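Local structure of putative hemin ABC transport system, membrane protein (Burkholderia cenocepacia J2315, 5B57) at residues L183-A188 with L286-L291; A249-L254 with V294-G299. The protein probably acts as the membrane-spanning subunit of an ABC transporter that imports heme across the cell membrane. All coordinates share one frame; numbering follows the deposited sequence.

How the contacts relate
Both contacts use helix 283-305, and their segments on it adjoin in sequence, with contact centres about 16 Å apart. Contact 1 lies about 19 Å from the centre of the chain, where the last turn of helix 168-188 faces the start of helix 283-305; the helices stand well apart there and meet through Tyr-185 and Arg-288. Contact 2 lies nearer the middle, about 9 Å from that centre, where helix 242-260 runs roughly antiparallel to the next turns of helix 283-305 and the packing is close and wholly apolar. Contact 1 sets an arginine against a tyrosine, whereas contact 2 joins leucine, valine, alanine and cysteine side chains. Neither contact is fully buried.

Contact 1 (L183-A188 with L286-L291)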
loop_
_atom_site.group_PDB
_atom_site.type_symbol
_atom_site.label_atom_id
_atom_site.label_comp_id
_atom_site.label_asym_id
_atom_site.label_seq_id
_atom_site.Cartn_x
_atom_site.Cartn_y
_atom_site.Cartn_z
ATOM N N LEU A 183 24.628 4.079 -1.029
ATOM C CA LEU A 183 24.540 3.065 -2.067
ATOM C C LEU A 183 23.086 2.798 -2.438
ATOM O O LEU A 183 22.751 2.732 -3.623
ATOM C CB LEU A 183 25.258 1.792 -1.615
ATOM C CG LEU A 183 25.003 0.439 -2.307
ATOM C CD1 LEU A 183 25.301 0.475 -3.807
ATOM C CD2 LEU A 183 25.762 -0.700 -1.632
ATOM N N VAL A 184 22.200 2.702 -1.438
ATOM C CA VAL A 184 20.774 2.482 -1.696
ATOM C C VAL A 184 20.194 3.613 -2.540
ATOM O O VAL A 184 19.423 3.376 -3.473
ATOM C CB VAL A 184 20.007 2.312 -0.370
ATOM C CG1 VAL A 184 18.502 2.298 -0.616
ATOM C CG2 VAL A 184 20.399 1.032 0.269
ATOM N N TYR A 185 20.567 4.858 -2.234
ATOM C CA TYR A 185 20.123 5.992 -3.035
ATOM C C TYR A 185 20.552 5.855 -4.495
ATOM O O TYR A 185 19.738 6.022 -5.406
ATOM C CB TYR A 185 20.657 7.294 -2.445
ATOM C CG TYR A 185 20.204 8.506 -3.227
ATOM C CD1 TYR A 185 18.967 9.088 -2.989
ATOM C CD2 TYR A 185 20.993 9.048 -4.227
ATOM C CE1 TYR A 185 18.536 10.194 -3.721
ATOM C CE2 TYR A 185 20.569 10.149 -4.962
ATOM C CZ TYR A 185 19.337 10.717 -4.707
ATOM O OH TYR A 185 18.896 11.814 -5.427
ATOM N N ARG A 186 21.831 5.563 -4.745
ATOM C CA ARG A 186 22.280 5.443 -6.132
ATOM C C ARG A 186 21.534 4.342 -6.884
ATOM O O ARG A 186 21.215 4.509 -8.070
ATOM C CB ARG A 186 23.785 5.196 -6.193
ATOM C CG ARG A 186 24.549 6.349 -6.833
ATOM C CD ARG A 186 24.216 6.537 -8.329
ATOM N NE ARG A 186 24.856 5.525 -9.180
ATOM C CZ ARG A 186 26.090 5.611 -9.691
ATOM N NH1 ARG A 186 26.864 6.668 -9.461
ATOM N NH2 ARG A 186 26.560 4.623 -10.441
ATOM N N LEU A 187 21.242 3.212 -6.219
ATOM C CA LEU A 187 20.576 2.098 -6.903
ATOM C C LEU A 187 19.156 2.460 -7.324
ATOM O O LEU A 187 18.665 1.978 -8.359
ATOM C CB LEU A 187 20.555 0.852 -6.014
ATOM C CG LEU A 187 21.857 0.082 -5.767
ATOM C CD1 LEU A 187 21.520 -1.181 -5.019
ATOM C CD2 LEU A 187 22.653 -0.248 -7.040
ATOM N N ALA A 188 18.489 3.317 -6.544
ATOM C CA ALA A 188 17.105 3.681 -6.820
ATOM C C ALA A 188 17.012 4.859 -7.780
ATOM O O ALA A 188 16.099 4.911 -8.613
ATOM C CB ALA A 188 16.380 4.006 -5.518
ATOM N N LEU A 286 13.816 17.868 -3.112
ATOM C CA LEU A 286 13.298 17.732 -1.749
ATOM C C LEU A 286 13.527 16.325 -1.216
ATOM O O LEU A 286 13.961 16.153 -0.070
ATOM C CB LEU A 286 11.817 18.088 -1.702
ATOM C CG LEU A 286 11.062 17.770 -0.411
ATOM C CD1 LEU A 286 11.708 18.503 0.736
ATOM C CD2 LEU A 286 9.569 18.145 -0.513
ATOM N N LYS A 287 13.239 15.304 -2.033
ATOM C CA LYS A 287 13.493 13.937 -1.598
ATOM C C LYS A 287 14.958 13.753 -1.199
ATOM O O LYS A 287 15.250 13.207 -0.135
ATOM C CB LYS A 287 13.071 12.958 -2.693
ATOM C CG LYS A 287 11.570 12.998 -2.969
ATOM C CD LYS A 287 11.080 11.938 -3.987
ATOM C CE LYS A 287 9.534 11.792 -3.945
ATOM N NZ LYS A 287 8.903 10.677 -4.749
ATOM N N ARG A 288 15.893 14.259 -2.001
ATOM C CA ARG A 288 17.295 14.005 -1.694
ATOM C C ARG A 288 17.755 14.778 -0.466
ATOM O O ARG A 288 18.579 14.279 0.292
ATOM C CB ARG A 288 18.169 14.320 -2.915
ATOM C CG ARG A 288 19.671 14.368 -2.649
ATOM C CD ARG A 288 20.512 14.624 -3.930
ATOM N NE ARG A 288 21.843 14.001 -3.820
ATOM C CZ ARG A 288 22.763 13.956 -4.791
ATOM N NH1 ARG A 288 23.928 13.350 -4.570
ATOM N NH2 ARG A 288 22.532 14.515 -5.980
ATOM N N ARG A 289 17.217 15.967 -0.218
ATOM C CA ARG A 289 17.716 16.767 0.898
ATOM C C ARG A 289 17.272 16.193 2.231
ATOM O O ARG A 289 18.043 16.183 3.191
ATOM C CB ARG A 289 17.277 18.226 0.740
ATOM C CG ARG A 289 18.252 18.992 -0.154
ATOM C CD ARG A 289 17.987 20.486 -0.256
ATOM N NE ARG A 289 16.717 20.771 -0.927
ATOM C CZ ARG A 289 16.463 21.867 -1.644
ATOM N NH1 ARG A 289 15.268 22.021 -2.206
ATOM N NH2 ARG A 289 17.401 22.800 -1.809
ATOM N N VAL A 290 16.047 15.675 2.300
ATOM C CA VAL A 290 15.571 15.009 3.511
ATOM C C VAL A 290 16.379 13.742 3.793
ATOM O O VAL A 290 16.869 13.532 4.912
ATOM C CB VAL A 290 14.072 14.713 3.378
ATOM C CG1 VAL A 290 13.564 13.978 4.588
ATOM C CG2 VAL A 290 13.336 16.014 3.170
ATOM N N LEU A 291 16.540 12.884 2.780
ATOM C CA LEU A 291 17.291 11.634 2.961
ATOM C C LEU A 291 18.718 11.878 3.468
ATOM O O LEU A 291 19.160 11.261 4.448
ATOM C CB LEU A 291 17.312 10.862 1.653
ATOM C CG LEU A 291 15.891 10.425 1.348
ATOM C CD1 LEU A 291 15.892 9.605 0.088
ATOM C CD2 LEU A 291 15.350 9.641 2.549
#
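Tyr-185 and Arg-288 bridge the ends of two membrane helices of the FecCD-type permease fold, the C-terminal turn of helix 168-188 and the early turns of helix 283-305. The backbones stay well apart, the nearest CA atoms being those of Tyr-185 and Arg-288 at 8.6 Å, and the tyrosine spans most of this distance. With its CG anti to the backbone N (chi1 -179°), the ring extends far enough for the hydroxyl to reach the arginine's aliphatic stem: OH of Tyr-185 lies 3.6 Å from CB and 3.6 Å from CD of Arg-288. No hydrogen bond joins the two segments, and this meeting is one of van der Waals contact.

The arginine chain is extended from CG to NE and crosses the tyrosine at about a right angle. Its guanidinium group is displaced to the side of the ring and does not lie over its centre, the two planes 24° apart. CE2 of Tyr-185 sits 4.2 Å above the guanidinium plane of Arg-288, offset toward the rim.

Around this bridge the start of helix 283-305 is strongly basic. Lys-287 and Arg-289 turn elsewhere, forming salt bridges with Glu-273 and Glu-262, which belong to the region between helices 242-260 and 283-305; in relatives of this family that region carries the coupling helices that meet the ATPase. At the end of helix 168-188, the carbonyl of Ala-188 accepts a hydrogen bond from Arg-380 of the second subunit, so the contact stands close to the dimer interface. The hydrocarbon side of the bridge is completed by Leu-291, which also packs on Leu-194 and Met-125 and brings CD1 to the edge of the tyrosine ring, near its plane, 4.4 Å from CD1 of Tyr-185.

Contact 2 (A249-L254 with V294-G299); sequences APCVAL and VALAVG. With DMU (decyl-beta-D-maltopyranoside), chain E.
Leu-296 meets Cys-251 and Leu-254, one methyl to each, where two transmembrane helices pack close to antiparallel. The axes of these short segments approach to 7.7 Å, with 148° between their directions. Along 294-299, Val-294 comes first and packs on Thr-121 and Met-125 of helix 94-128, and Ala-295 on Leu-178 and Ala-181 of helix 168-188. With CG anti to the backbone N (chi1 175°), Leu-296 then forks over the partner helix: its CD1 sits 4.0 Å from SG of Cys-251, and its CD2 lies 3.4 Å from CD2 of Leu-254, the two leucine side chains crossing obliquely.

At Ala-297 the backbones draw together, its CA only 4.3 Å from CA of Val-252. The small methyl permits this approach, CB of Ala-297 resting 4.1 Å from CA of Val-252. In return, CG2 of Val-252 stands 4.0 Å from the carbonyl O of Ala-297. Val-298 turns to Thr-121. Gly-299 makes no contact across the pair, and its carbonyl accepts a hydrogen bond from Ser-303, but helix 283-305 meets its partner again at Ala-300 and Leu-301, which touch Cys-251 and Val-252.

Helix 242-260 is kinked at Pro-250, whose nitrogen cannot bond to the preceding turn. Ala-249 and Ala-253 touch the decyl chain of a maltoside detergent. Among the neighbouring helices, 168-188 closes over Cys-251 and Leu-296 through Phe-174, while 94-128 flanks helix 283-305.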
loop_
_atom_site.group_PDB
_atom_site.type_symbol
_atom_site.label_atom_id
_atom_site.label_comp_id
_atom_site.label_asym_id
_atom_site.label_seq_id
_atom_site.Cartn_x
_atom_site.Cartn_y
_atom_site.Cartn_z
ATOM N N ALA A 249 26.450 15.290 18.425
ATOM C CA ALA A 249 25.522 16.403 18.555
ATOM C C ALA A 249 25.495 17.299 17.316
ATOM O O ALA A 249 24.409 17.525 16.767
ATOM C CB ALA A 249 25.846 17.219 19.816
ATOM N N PRO A 250 26.629 17.840 16.834
ATOM C CA PRO A 250 26.553 18.706 15.636
ATOM C C PRO A 250 25.981 18.014 14.414
ATOM O O PRO A 250 25.225 18.636 13.652
ATOM C CB PRO A 250 28.010 19.141 15.415
ATOM C CG PRO A 250 28.828 18.235 16.243
ATOM C CD PRO A 250 27.983 17.862 17.413
ATOM N N CYS A 251 26.313 16.740 14.202
ATOM C CA CYS A 251 25.613 15.961 13.189
ATOM C C CYS A 251 24.102 16.043 13.374
ATOM O O CYS A 251 23.372 16.470 12.474
ATOM C CB CYS A 251 26.078 14.513 13.243
ATOM S SG CYS A 251 27.667 14.247 12.487
ATOM N N VAL A 252 23.613 15.624 14.540
ATOM C CA VAL A 252 22.173 15.628 14.788
ATOM C C VAL A 252 21.613 17.031 14.636
ATOM O O VAL A 252 20.542 17.221 14.053
ATOM C CB VAL A 252 21.862 15.044 16.180
ATOM C CG1 VAL A 252 20.363 15.032 16.449
ATOM C CG2 VAL A 252 22.480 13.636 16.339
ATOM N N ALA A 253 22.333 18.041 15.126
ATOM C CA ALA A 253 21.816 19.401 14.980
ATOM C C ALA A 253 21.843 19.843 13.521
ATOM O O ALA A 253 20.927 20.539 13.066
ATOM C CB ALA A 253 22.590 20.376 15.861
ATOM N N LEU A 254 22.862 19.424 12.759
ATOM C CA LEU A 254 22.908 19.846 11.362
ATOM C C LEU A 254 21.840 19.132 10.525
ATOM O O LEU A 254 21.137 19.774 9.731
ATOM C CB LEU A 254 24.306 19.647 10.780
ATOM C CG LEU A 254 24.338 19.887 9.268
ATOM C CD1 LEU A 254 24.371 21.366 8.895
ATOM C CD2 LEU A 254 25.475 19.158 8.608
ATOM N N VAL A 294 18.253 13.043 7.035
ATOM C CA VAL A 294 17.924 11.921 7.917
ATOM C C VAL A 294 19.117 10.990 8.081
ATOM O O VAL A 294 19.398 10.515 9.190
ATOM C CB VAL A 294 16.697 11.156 7.392
ATOM C CG1 VAL A 294 16.564 9.819 8.105
ATOM C CG2 VAL A 294 15.459 12.007 7.562
ATOM N N ALA A 295 19.831 10.702 6.981
ATOM C CA ALA A 295 20.935 9.743 7.049
ATOM C C ALA A 295 22.031 10.248 7.972
ATOM O O ALA A 295 22.622 9.482 8.739
ATOM C CB ALA A 295 21.476 9.484 5.650
ATOM N N LEU A 296 22.255 11.560 7.953
ATOM C CA LEU A 296 23.287 12.198 8.756
ATOM C C LEU A 296 22.943 12.197 10.247
ATOM O O LEU A 296 23.826 11.930 11.075
ATOM C CB LEU A 296 23.497 13.613 8.228
ATOM C CG LEU A 296 24.457 14.462 9.024
ATOM C CD1 LEU A 296 25.822 13.813 8.963
ATOM C CD2 LEU A 296 24.486 15.874 8.478
ATOM N N ALA A 297 21.670 12.479 10.622
ATOM C CA ALA A 297 21.290 12.457 12.043
ATOM C C ALA A 297 21.146 11.040 12.615
ATOM O O ALA A 297 21.693 10.733 13.685
ATOM C CB ALA A 297 19.997 13.213 12.270
ATOM N N VAL A 298 20.388 10.172 11.945
ATOM C CA VAL A 298 20.267 8.787 12.395
ATOM C C VAL A 298 21.628 8.094 12.391
ATOM O O VAL A 298 21.947 7.318 13.302
ATOM C CB VAL A 298 19.242 8.040 11.523
ATOM C CG1 VAL A 298 19.176 6.569 11.906
ATOM C CG2 VAL A 298 17.889 8.686 11.653
ATOM N N GLY A 299 22.452 8.347 11.371
ATOM C CA GLY A 299 23.743 7.672 11.321
ATOM C C GLY A 299 24.619 8.043 12.499
ATOM O O GLY A 299 25.295 7.195 13.077
HETATM C C1 DMU E . 31.891 19.282 24.355
HETATM C C2 DMU E . 32.794 18.618 25.361
HETATM C C3 DMU E . 32.522 19.185 26.760
HETATM C C4 DMU E . 31.005 19.113 27.105
HETATM O O5 DMU E . 30.230 19.726 26.044
HETATM C C6 DMU E . 30.450 19.070 24.773
HETATM O O7 DMU E . 33.279 18.451 27.724
HETATM O O16 DMU E . 29.591 19.624 23.777
HETATM C C18 DMU E . 28.516 18.737 23.462
HETATM C C19 DMU E . 27.201 19.440 23.739
HETATM C C22 DMU E . 26.034 18.478 23.619
HETATM C C25 DMU E . 24.718 19.237 23.459
HETATM C C28 DMU E . 23.891 18.666 22.304
HETATM C C31 DMU E . 23.375 19.777 21.377
HETATM C C34 DMU E . 21.881 19.588 21.072
HETATM C C37 DMU E . 21.515 20.144 19.684
HETATM C C40 DMU E . 20.191 19.547 19.172
HETATM C C43 DMU E . 19.010 20.422 19.548
HETATM O O49 DMU E . 32.111 18.721 23.051
HETATM O O55 DMU E . 34.169 18.815 25.003
HETATM C C57 DMU E . 30.688 19.815 28.436
HETATM O O61 DMU E . 31.150 19.005 29.530
HETATM C C5 DMU E . 35.617 18.947 28.228
HETATM C C7 DMU E . 36.083 17.543 28.606
HETATM C C8 DMU E . 35.631 17.170 30.017
HETATM C C9 DMU E . 34.148 17.427 30.195
HETATM O O1 DMU E . 33.873 18.812 29.959
HETATM C C10 DMU E . 34.132 19.187 28.596
HETATM O O2 DMU E . 35.906 15.775 30.262
HETATM O O3 DMU E . 35.810 19.146 26.812
HETATM O O4 DMU E . 37.517 17.491 28.539
HETATM C C11 DMU E . 33.709 17.056 31.598
HETATM O O6 DMU E . 34.868 16.694 32.381
#